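PDB 1NPS: development-specific protein S from Myxococcus xanthus, which is made in large amounts during fruiting body formation and assembles on the surface of myxospores in the presence of calcium ions. Local coordinates for residues A[58-63]-A[72-77]. Residues are numbered along the deposited sequence; the frame is centred on the assembly and turned at random.
Sequences AGDQIE and GPLNNN. With CA (calcium ion), chain B.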
ATOM      1  N   ALA A  58       8.657   6.573   7.056  1.00  6.39           N
ATOM      2  CA  ALA A  58       9.479   6.165   8.180  1.00  6.54           C
ATOM      3  C   ALA A  58       8.743   5.161   9.044  1.00  7.14           C
ATOM      4  O   ALA A  58       7.548   4.943   8.861  1.00  5.07           O
ATOM      5  CB  ALA A  58       9.850   7.381   9.007  1.00  6.42           C
ATOM      6  N   GLY A  59       9.478   4.543   9.968  1.00  8.40           N
ATOM      7  CA  GLY A  59       8.907   3.591  10.910  1.00  9.83           C
ATOM      8  C   GLY A  59       9.015   2.136  10.520  1.00  9.98           C
ATOM      9  O   GLY A  59       9.848   1.749   9.690  1.00 11.41           O
ATOM     10  N   ASP A  60       8.221   1.303  11.179  1.00 10.30           N
ATOM     11  CA  ASP A  60       8.208  -0.107  10.836  1.00 11.71           C
ATOM     12  C   ASP A  60       7.622  -0.132   9.409  1.00 11.64           C
ATOM     13  O   ASP A  60       6.836   0.743   9.029  1.00 10.46           O
ATOM     14  CB  ASP A  60       7.329  -0.888  11.820  1.00 13.13           C
ATOM     15  CG  ASP A  60       7.558  -2.397  11.754  1.00 15.66           C
ATOM     16  OD1 ASP A  60       8.457  -2.861  11.005  1.00 14.39           O
ATOM     17  OD2 ASP A  60       6.822  -3.126  12.461  1.00 18.75           O
ATOM     18  N   GLN A  61       8.019  -1.109   8.613  1.00 12.51           N
ATOM     19  CA  GLN A  61       7.553  -1.174   7.235  1.00 12.99           C
ATOM     20  C   GLN A  61       7.554  -2.598   6.704  1.00 12.34           C
ATOM     21  O   GLN A  61       8.090  -3.507   7.326  1.00 12.34           O
ATOM     22  CB  GLN A  61       8.476  -0.323   6.354  1.00 14.32           C
ATOM     23  CG  GLN A  61       9.940  -0.754   6.440  1.00 16.23           C
ATOM     24  CD  GLN A  61      10.871   0.036   5.539  1.00 15.79           C
ATOM     25  OE1 GLN A  61      11.160   1.202   5.789  1.00 18.20           O
ATOM     26  NE2 GLN A  61      11.361  -0.606   4.499  1.00 16.42           N
ATOM     27  N   ILE A  62       6.946  -2.784   5.543  1.00 12.22           N
ATOM     28  CA  ILE A  62       6.917  -4.090   4.905  1.00 11.39           C
ATOM     29  C   ILE A  62       7.006  -3.894   3.402  1.00  9.93           C
ATOM     30  O   ILE A  62       6.359  -3.001   2.847  1.00  7.78           O
ATOM     31  CB  ILE A  62       5.639  -4.894   5.256  1.00 13.97           C
ATOM     32  CG1 ILE A  62       5.659  -6.236   4.515  1.00 15.37           C
ATOM     33  CG2 ILE A  62       4.366  -4.097   4.923  1.00 14.44           C
ATOM     34  CD1 ILE A  62       4.324  -6.959   4.516  1.00 17.86           C
ATOM     35  N   GLU A  63       7.880  -4.662   2.762  1.00  8.15           N
ATOM     36  CA  GLU A  63       8.025  -4.594   1.308  1.00  7.93           C
ATOM     37  C   GLU A  63       7.211  -5.720   0.652  1.00  7.87           C
ATOM     38  O   GLU A  63       7.354  -6.893   1.006  1.00  5.97           O
ATOM     39  CB  GLU A  63       9.492  -4.706   0.910  1.00  7.42           C
ATOM     40  CG  GLU A  63       9.713  -4.843  -0.581  1.00  7.96           C
ATOM     41  CD  GLU A  63      11.143  -5.202  -0.903  1.00 10.77           C
ATOM     42  OE1 GLU A  63      11.454  -6.413  -0.948  1.00 11.51           O
ATOM     43  OE2 GLU A  63      11.959  -4.279  -1.097  1.00 11.97           O
ATOM     44  N   GLY A  72      -0.347  -8.700   8.468  1.00 10.71           N
ATOM     45  CA  GLY A  72       0.132  -8.932   9.811  1.00 12.24           C
ATOM     46  C   GLY A  72       0.099  -7.695  10.685  1.00 12.02           C
ATOM     47  O   GLY A  72      -0.944  -7.050  10.792  1.00 12.42           O
ATOM     48  N   PRO A  73       1.248  -7.292  11.256  1.00 12.44           N
ATOM     49  CA  PRO A  73       1.357  -6.116  12.135  1.00 12.53           C
ATOM     50  C   PRO A  73       1.054  -4.745  11.508  1.00 11.05           C
ATOM     51  O   PRO A  73       0.719  -3.804  12.218  1.00  9.97           O
ATOM     52  CB  PRO A  73       2.788  -6.224  12.678  1.00 12.70           C
ATOM     53  CG  PRO A  73       3.526  -6.888  11.537  1.00 13.20           C
ATOM     54  CD  PRO A  73       2.555  -7.958  11.095  1.00 11.92           C
ATOM     55  N   LEU A  74       1.202  -4.620  10.191  1.00  9.75           N
ATOM     56  CA  LEU A  74       0.905  -3.352   9.541  1.00  9.60           C
ATOM     57  C   LEU A  74      -0.559  -3.229   9.102  1.00  9.74           C
ATOM     58  O   LEU A  74      -0.947  -2.246   8.470  1.00  9.93           O
ATOM     59  CB  LEU A  74       1.869  -3.080   8.379  1.00 12.21           C
ATOM     60  CG  LEU A  74       3.119  -2.275   8.789  1.00 15.11           C
ATOM     61  CD1 LEU A  74       4.184  -3.193   9.387  1.00 14.69           C
ATOM     62  CD2 LEU A  74       3.683  -1.525   7.593  1.00 14.70           C
ATOM     63  N   ASN A  75      -1.370  -4.233   9.425  1.00  8.17           N
ATOM     64  CA  ASN A  75      -2.774  -4.187   9.068  1.00  8.13           C
ATOM     65  C   ASN A  75      -3.383  -2.957   9.729  1.00  8.71           C
ATOM     66  O   ASN A  75      -3.174  -2.732  10.925  1.00  8.65           O
ATOM     67  CB  ASN A  75      -3.494  -5.445   9.558  1.00  9.13           C
ATOM     68  CG  ASN A  75      -5.002  -5.341   9.420  1.00  9.17           C
ATOM     69  OD1 ASN A  75      -5.528  -5.217   8.322  1.00  9.62           O
ATOM     70  ND2 ASN A  75      -5.699  -5.338  10.545  1.00 10.57           N
ATOM     71  N   ASN A  76      -4.137  -2.168   8.959  1.00  8.39           N
ATOM     72  CA  ASN A  76      -4.773  -0.957   9.486  1.00  7.92           C
ATOM     73  C   ASN A  76      -3.750  -0.093  10.236  1.00  7.81           C
ATOM     74  O   ASN A  76      -4.040   0.476  11.293  1.00  7.90           O
ATOM     75  CB  ASN A  76      -5.953  -1.311  10.409  1.00  8.81           C
ATOM     76  CG  ASN A  76      -7.179  -1.849   9.648  1.00  8.74           C
ATOM     77  OD1 ASN A  76      -7.276  -1.759   8.412  1.00  7.90           O
ATOM     78  ND2 ASN A  76      -8.141  -2.367  10.393  1.00  7.15           N
ATOM     79  N   ASN A  77      -2.558   0.022   9.664  1.00  7.83           N
ATOM     80  CA  ASN A  77      -1.478   0.786  10.267  1.00  8.56           C
ATOM     81  C   ASN A  77      -0.553   1.399   9.239  1.00  7.51           C
ATOM     82  O   ASN A  77       0.614   1.614   9.536  1.00  8.54           O
ATOM     83  CB  ASN A  77      -0.634  -0.106  11.191  1.00  9.60           C
ATOM     84  CG  ASN A  77      -1.082  -0.049  12.642  1.00 12.30           C
ATOM     85  OD1 ASN A  77      -1.411   1.015  13.166  1.00 13.03           O
ATOM     86  ND2 ASN A  77      -1.078  -1.202  13.308  1.00 13.42           N
TER
HETATM   87 CA    CA B  90      -8.450  -2.503   6.824  1.00 16.85          CA
HETATM   88  O   HOH W   1      -9.758  -1.845   7.425  1.00 42.48           O
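Leu-74 reaches from segment 72-77 to residues of strand 61-64 and carries the contact with its two methyl groups. The packed side belongs to CD2. It lies 3.8 Å from CG2 of Ile-62 and 3.9 Å from CA of Gln-61, so it touches both a branched side chain and a backbone carbon. The two side chains of Ile-62 and Leu-74 run past each other in opposite directions. Ile-62 has CG1 anti to its backbone N (chi1 178°), which leaves the CG2 branch to meet the leucine. The other side is looser, and Asp-60 there is exposed. CD1 of Leu-74 comes 4.1 Å from OD2 of Asp-60, a plain van der Waals approach. OD1 of the same carboxylate accepts a weak hydrogen bond from the backbone N of Gln-61. No hydrogen bond joins the two segments.

Both belong to the second Greek key of this N-terminal beta/gamma-crystallin domain. Strand 61-64 is an edge strand, and the loop leads on to strand 80-85. With an alanine at Leu-74 both methyl contacts go, and a gap is likely to open against Ile-62 and the Gln-61 backbone, leaving the loop less firmly held to the strand. Leu-74 opens a type II beta turn that closes at Asn-77. Within it, Asn-76 OD1 binds a calcium ion at 2.1 Å, together with Tyr-7 O, Thr-37 O and Ser-39 OG.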